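SusD-like carbohydrate binding protein BF1063 (Bacteroides fragilis NCTC 9343, PDB 3I4G) probably binds carbohydrate at the outer membrane of Bacteroides fragilis, as a member of the SusD family of glycan-binding proteins. Local coordinates at residues A284-E289 with E443-L448; L36-E41 with V375-G380. All blocks are in the same frame, centred on the assembly; numbering follows the deposited sequence.

In the fold
Contact 1 and contact 2 lie in different parts of a largely helical single chain, their centres 27 Å apart and their nearest atoms about 16 Å apart. Their segments alternate along the chain: 36-41, then 284-289, then 375-380, then 443-448. Contact 1 is buried and ties the short helix 285-288 to the end of helix 433-447, both in the SusD family part of the chain. Contact 2 sits at the surface, where the loop after helix 21-33 meets the loop that runs into strand 380-386. It brings a segment of the N-terminal part against the SusD family region, whereas contact 1 joins two pieces of that region; the two do not touch and fasten different parts of the chain.

Contact 1: residues A284-E289 with E443-L448; sequences AADLYE and ERRIEL
Asp286 and Arg445 meet in a salt bridge that links the short helix 285-288 to the last turn of helix 433-447. The guanidinium comes end-on and brings both terminal nitrogens to one oxygen: Arg445 NH2 lies 2.8 Å from Asp286 OD2, and Arg445 NH1 lies 3.0 Å from the same Asp286 OD2. Neither bond is straight, the N-H...O angles being 148° and 139°, as expected when two donors share one acceptor. The oxygen stays close to the guanidinium plane, but both nitrogens approach it from one face of the carboxylate, and the two flat groups are turned 37° from each other. Arg445 reaches this far because its chain is extended from CG to NE, with CG anti to the backbone N. Asp286 crosses it at about a right angle.

Van der Waals contact beside the salt bridge is slight. Leu287 CB lies 4.2 Å from the guanidinium nitrogen Arg445 NH2, and the backbones stay well apart, Leu287 CA and Ile446 CA being 8.1 Å from each other. Leu287 also packs on Ala449, while Ile446 reaches Ser290 and Tyr291 in the loop that follows the short helix.

Further polar links place the pair in the fold. Arg445 NE bonds to Asn62 OD1, and Asn62 also makes a backbone hydrogen bond with Ala284, the N-cap of the short helix. One turn apart on helix 433-447, Glu443 and Glu447 both form salt bridges with Arg318.

Asp286 sits in the first turn of its helix, where the helix dipole would probably add to the pull of the arginine on its negative charge. With Arg445 buried, two bonds to OD2 and one from NE to Asn62 fix the guanidinium's rotation and pin the short helix to the long one.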
loop_
_atom_site.group_PDB
_atom_site.type_symbol
_atom_site.label_atom_id
_atom_site.label_comp_id
_atom_site.label_asym_id
_atom_site.label_seq_id
_atom_site.Cartn_x
_atom_site.Cartn_y
_atom_site.Cartn_z
ATOM N N ALA A 284 -8.958 10.657 5.399
ATOM C CA ALA A 284 -9.202 12.076 5.275
ATOM C C ALA A 284 -10.379 12.429 4.383
ATOM O O ALA A 284 -10.816 11.648 3.530
ATOM C CB ALA A 284 -7.960 12.756 4.692
ATOM N N ALA A 285 -10.871 13.656 4.537
ATOM C CA ALA A 285 -11.970 14.171 3.710
ATOM C C ALA A 285 -11.683 14.044 2.226
ATOM O O ALA A 285 -12.595 13.755 1.464
ATOM C CB ALA A 285 -12.296 15.648 4.042
ATOM N N ASP A 286 -10.458 14.322 1.765
ATOM C CA ASP A 286 -10.224 14.305 0.323
ATOM C C ASP A 286 -10.470 12.925 -0.271
ATOM O O ASP A 286 -10.892 12.821 -1.431
ATOM C CB ASP A 286 -8.817 14.791 -0.006
ATOM C CG ASP A 286 -8.646 15.119 -1.448
ATOM O OD1 ASP A 286 -9.253 16.100 -1.933
ATOM O OD2 ASP A 286 -7.864 14.399 -2.097
ATOM N N LEU A 287 -10.201 11.855 0.493
ATOM C CA LEU A 287 -10.566 10.505 0.007
ATOM C C LEU A 287 -12.097 10.335 0.052
ATOM O O LEU A 287 -12.703 9.886 -0.926
ATOM C CB LEU A 287 -9.893 9.417 0.827
ATOM C CG LEU A 287 -10.360 7.992 0.529
ATOM C CD1 LEU A 287 -10.203 7.596 -0.959
ATOM C CD2 LEU A 287 -9.636 6.967 1.436
ATOM N N TYR A 288 -12.717 10.634 1.186
ATOM C CA TYR A 288 -14.163 10.575 1.275
ATOM C C TYR A 288 -14.871 11.246 0.091
ATOM O O TYR A 288 -15.843 10.702 -0.449
ATOM C CB TYR A 288 -14.667 11.180 2.605
ATOM C CG TYR A 288 -16.144 11.431 2.567
ATOM C CD1 TYR A 288 -17.030 10.351 2.640
ATOM C CD2 TYR A 288 -16.678 12.701 2.410
ATOM C CE1 TYR A 288 -18.390 10.556 2.556
ATOM C CE2 TYR A 288 -18.074 12.878 2.314
ATOM C CZ TYR A 288 -18.882 11.775 2.375
ATOM O OH TYR A 288 -20.283 11.899 2.300
ATOM N N GLU A 289 -14.395 12.405 -0.318
ATOM C CA GLU A 289 -14.988 13.190 -1.389
ATOM C C GLU A 289 -14.713 12.660 -2.795
ATOM O O GLU A 289 -15.341 13.105 -3.747
ATOM C CB GLU A 289 -14.457 14.623 -1.307
ATOM C CG GLU A 289 -14.892 15.350 -0.055
ATOM C CD GLU A 289 -14.068 16.565 0.273
ATOM O OE1 GLU A 289 -13.242 17.003 -0.568
ATOM O OE2 GLU A 289 -14.217 17.072 1.396
ATOM N N GLU A 443 -9.704 6.103 -10.877
ATOM C CA GLU A 443 -10.214 4.789 -10.585
ATOM C C GLU A 443 -9.217 4.031 -9.729
ATOM O O GLU A 443 -9.604 3.312 -8.820
ATOM C CB GLU A 443 -10.529 4.028 -11.877
ATOM C CG GLU A 443 -11.250 2.735 -11.626
ATOM C CD GLU A 443 -12.666 2.964 -11.083
ATOM O OE1 GLU A 443 -13.328 3.998 -11.406
ATOM O OE2 GLU A 443 -13.157 2.093 -10.349
ATOM N N ARG A 444 -7.934 4.157 -10.034
ATOM C CA ARG A 444 -6.925 3.536 -9.273
ATOM C C ARG A 444 -6.964 4.030 -7.816
ATOM O O ARG A 444 -6.826 3.259 -6.864
ATOM C CB ARG A 444 -5.565 3.815 -9.927
ATOM C CG ARG A 444 -4.431 3.165 -9.294
ATOM C CD ARG A 444 -3.136 3.549 -10.074
ATOM N NE ARG A 444 -2.007 2.963 -9.417
ATOM C CZ ARG A 444 -1.415 1.833 -9.739
ATOM N NH1 ARG A 444 -1.797 1.102 -10.793
ATOM N NH2 ARG A 444 -0.426 1.447 -8.981
ATOM N N ARG A 445 -7.140 5.328 -7.609
ATOM C CA ARG A 445 -7.253 5.901 -6.262
ATOM C C ARG A 445 -8.385 5.244 -5.489
ATOM O O ARG A 445 -8.220 4.817 -4.341
ATOM C CB ARG A 445 -7.503 7.408 -6.336
ATOM C CG ARG A 445 -7.522 8.040 -4.991
ATOM C CD ARG A 445 -7.828 9.505 -4.972
ATOM N NE ARG A 445 -7.595 10.034 -3.596
ATOM C CZ ARG A 445 -7.804 11.279 -3.210
ATOM N NH1 ARG A 445 -8.284 12.182 -4.037
ATOM N NH2 ARG A 445 -7.552 11.609 -1.958
ATOM N N ILE A 446 -9.542 5.139 -6.117
ATOM C CA ILE A 446 -10.687 4.553 -5.446
ATOM C C ILE A 446 -10.517 3.067 -5.198
ATOM O O ILE A 446 -10.680 2.561 -4.086
ATOM C CB ILE A 446 -11.976 4.795 -6.279
ATOM C CG1 ILE A 446 -12.288 6.284 -6.414
ATOM C CG2 ILE A 446 -13.172 4.034 -5.683
ATOM C CD1 ILE A 446 -12.319 7.065 -5.119
ATOM N N GLU A 447 -10.101 2.345 -6.229
ATOM C CA GLU A 447 -9.981 0.891 -6.104
ATOM C C GLU A 447 -8.989 0.465 -5.046
ATOM O O GLU A 447 -9.257 -0.474 -4.289
ATOM C CB GLU A 447 -9.608 0.297 -7.457
ATOM C CG GLU A 447 -9.390 -1.186 -7.437
ATOM C CD GLU A 447 -10.609 -2.023 -7.113
ATOM O OE1 GLU A 447 -11.737 -1.508 -7.216
ATOM O OE2 GLU A 447 -10.430 -3.200 -6.753
ATOM N N LEU A 448 -7.861 1.166 -4.955
ATOM C CA LEU A 448 -6.778 0.773 -4.063
ATOM C C LEU A 448 -6.697 1.591 -2.800
ATOM O O LEU A 448 -5.722 1.465 -2.061
ATOM C CB LEU A 448 -5.443 0.885 -4.814
ATOM C CG LEU A 448 -5.315 0.081 -6.095
ATOM C CD1 LEU A 448 -3.990 0.442 -6.809
ATOM C CD2 LEU A 448 -5.414 -1.425 -5.838
#

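Contact 2: residues L36-E41 with V375-G380; sequences LTDGVE and VQSANG. With EDO (1,2-ethanediol), chain C.
A junction of two surface loops brings Asp38 against Ser377: the loop after helix 21-33 meets the one leading into strand 380-386. Ser377 OG donates a hydrogen bond to Asp38 OD1 at 2.8 Å, meeting the oxygen on its syn lone pair, the side of the other carboxylate oxygen. Both groups swing anti to their backbone N (chi1 -179° for Asp38), which brings the carboxylate and the hydroxyl together between the loops; Asp38 is modelled in two conformers, and this is the bond of one. The same Asp38 OD1 accepts from Gly263 N, so a third piece of chain is gathered at this one oxygen.

Next to the bond the backbones come close, with Gly39 CA and Ser377 CA 4.8 Å apart. Gly39 has a positive phi of 93°, and its CA lies 3.0 Å from Gln376 O. The absence of a side chain is consistent with this close passage.

In the fold, this joins the N-terminal part of the SusD-like chain to its SusD family region, with helix 266-270 beside both loops. Val40 packs on Gln268 and His269 of that helix, and Val375 on Pro267 and Gln268. Between the loops themselves, Val40 CG2 touches Gln376 CG at 4.2 Å, the two side chains crossing at a slant. The amide end of Gln376 turns to the same helix, where NE2 bonds to Gln268 OE1, though two conformers and a crystal neighbour make its position less certain.

Farther along, a 1,2-ethanediol, probably from the crystallisation liquor, gives a hydrogen bond from its O1 to Asn379 O at 2.7 Å and also bonds to Glu367 N, while Asn379 OD1 accepts from Glu259 N.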
loop_
_atom_site.group_PDB
_atom_site.type_symbol
_atom_site.label_atom_id
_atom_site.label_comp_id
_atom_site.label_asym_id
_atom_site.label_seq_id
_atom_site.Cartn_x
_atom_site.Cartn_y
_atom_site.Cartn_z
ATOM N N LEU A 36 9.915 -8.889 9.927
ATOM C CA LEU A 36 8.576 -8.918 10.499
ATOM C C LEU A 36 8.585 -9.684 11.831
ATOM O O LEU A 36 9.273 -10.681 11.963
ATOM C CB LEU A 36 7.624 -9.626 9.537
ATOM C CG LEU A 36 6.172 -9.669 10.007
ATOM C CD1 LEU A 36 5.532 -8.281 10.120
ATOM C CD2 LEU A 36 5.391 -10.576 9.026
ATOM N N THR A 37 7.885 -9.217 12.854
ATOM C CA THR A 37 7.752 -10.035 14.063
ATOM C C THR A 37 6.271 -10.061 14.397
ATOM O O THR A 37 5.466 -9.449 13.725
ATOM C CB THR A 37 8.584 -9.541 15.240
ATOM O OG1 THR A 37 8.179 -8.216 15.520
ATOM C CG2 THR A 37 10.101 -9.578 14.900
ATOM N N ASP A 38 5.938 -10.832 15.419
ATOM C CA ASP A 38 4.584 -11.042 15.865
ATOM C C ASP A 38 3.998 -9.809 16.530
ATOM O O ASP A 38 4.585 -9.264 17.466
ATOM C CB ASP A 38 4.594 -12.208 16.873
ATOM C CG ASP A 38 3.221 -12.560 17.403
ATOM O OD1 ASP A 38 2.210 -12.286 16.727
ATOM O OD2 ASP A 38 3.168 -13.137 18.520
ATOM N N GLY A 39 2.847 -9.362 16.027
ATOM C CA GLY A 39 2.090 -8.316 16.676
ATOM C C GLY A 39 2.244 -6.870 16.340
ATOM O O GLY A 39 2.436 -6.503 15.190
ATOM N N VAL A 40 2.125 -6.048 17.373
ATOM C CA VAL A 40 2.111 -4.597 17.213
ATOM C C VAL A 40 3.482 -4.077 16.869
ATOM O O VAL A 40 4.489 -4.503 17.469
ATOM C CB VAL A 40 1.614 -3.954 18.494
ATOM C CG1 VAL A 40 1.742 -2.430 18.478
ATOM C CG2 VAL A 40 0.138 -4.379 18.745
ATOM N N GLU A 41 3.529 -3.175 15.898
ATOM C CA GLU A 41 4.780 -2.482 15.553
ATOM C C GLU A 41 4.483 -1.004 15.533
ATOM O O GLU A 41 3.423 -0.573 15.105
ATOM C CB GLU A 41 5.346 -2.968 14.237
ATOM C CG GLU A 41 4.460 -2.787 13.045
ATOM C CD GLU A 41 5.069 -3.199 11.738
ATOM O OE1 GLU A 41 6.087 -3.932 11.726
ATOM O OE2 GLU A 41 4.559 -2.761 10.683
ATOM N N VAL A 375 -6.424 -8.892 19.684
ATOM C CA VAL A 375 -6.224 -7.796 18.721
ATOM C C VAL A 375 -4.752 -7.451 18.502
ATOM O O VAL A 375 -4.444 -6.793 17.500
ATOM C CB VAL A 375 -7.013 -6.524 19.076
ATOM C CG1 VAL A 375 -8.514 -6.825 18.968
ATOM C CG2 VAL A 375 -6.630 -5.948 20.446
ATOM N N GLN A 376 -3.868 -7.899 19.394
ATOM C CA GLN A 376 -2.438 -7.665 19.256
ATOM C C GLN A 376 -1.746 -8.758 18.429
ATOM O O GLN A 376 -0.599 -8.616 18.068
ATOM C CB GLN A 376 -1.760 -7.568 20.629
ATOM C CG GLN A 376 -2.261 -6.428 21.449
ATOM C CD GLN A 376 -1.580 -6.258 22.806
ATOM O OE1 GLN A 376 -0.871 -7.142 23.292
ATOM N NE2 GLN A 376 -1.820 -5.115 23.433
ATOM N N SER A 377 -2.428 -9.855 18.152
ATOM C CA SER A 377 -1.846 -10.963 17.406
ATOM C C SER A 377 -2.989 -11.745 16.780
ATOM O O SER A 377 -3.402 -12.810 17.247
ATOM C CB SER A 377 -1.019 -11.831 18.333
ATOM O OG SER A 377 -0.373 -12.892 17.638
ATOM N N ALA A 378 -3.460 -11.211 15.667
ATOM C CA ALA A 378 -4.651 -11.688 14.973
ATOM C C ALA A 378 -4.315 -12.347 13.667
ATOM O O ALA A 378 -3.245 -12.155 13.082
ATOM C CB ALA A 378 -5.590 -10.484 14.704
ATOM N N ASN A 379 -5.279 -13.119 13.176
ATOM C CA ASN A 379 -5.228 -13.555 11.815
ATOM C C ASN A 379 -5.421 -12.338 10.931
ATOM O O ASN A 379 -6.129 -11.398 11.289
ATOM C CB ASN A 379 -6.351 -14.547 11.524
ATOM C CG ASN A 379 -6.179 -15.851 12.214
ATOM O OD1 ASN A 379 -5.086 -16.400 12.317
ATOM N ND2 ASN A 379 -7.303 -16.407 12.642
ATOM N N GLY A 380 -4.829 -12.325 9.764
ATOM C CA GLY A 380 -4.983 -11.212 8.832
ATOM C C GLY A 380 -4.510 -11.567 7.460
ATOM O O GLY A 380 -3.751 -12.521 7.274
HETATM C C1 EDO C . -8.157 -9.015 11.777
HETATM O O1 EDO C . -6.843 -8.847 11.199
HETATM C C2 EDO C . -9.038 -9.481 10.626
HETATM O O2 EDO C . -10.376 -9.141 10.924
#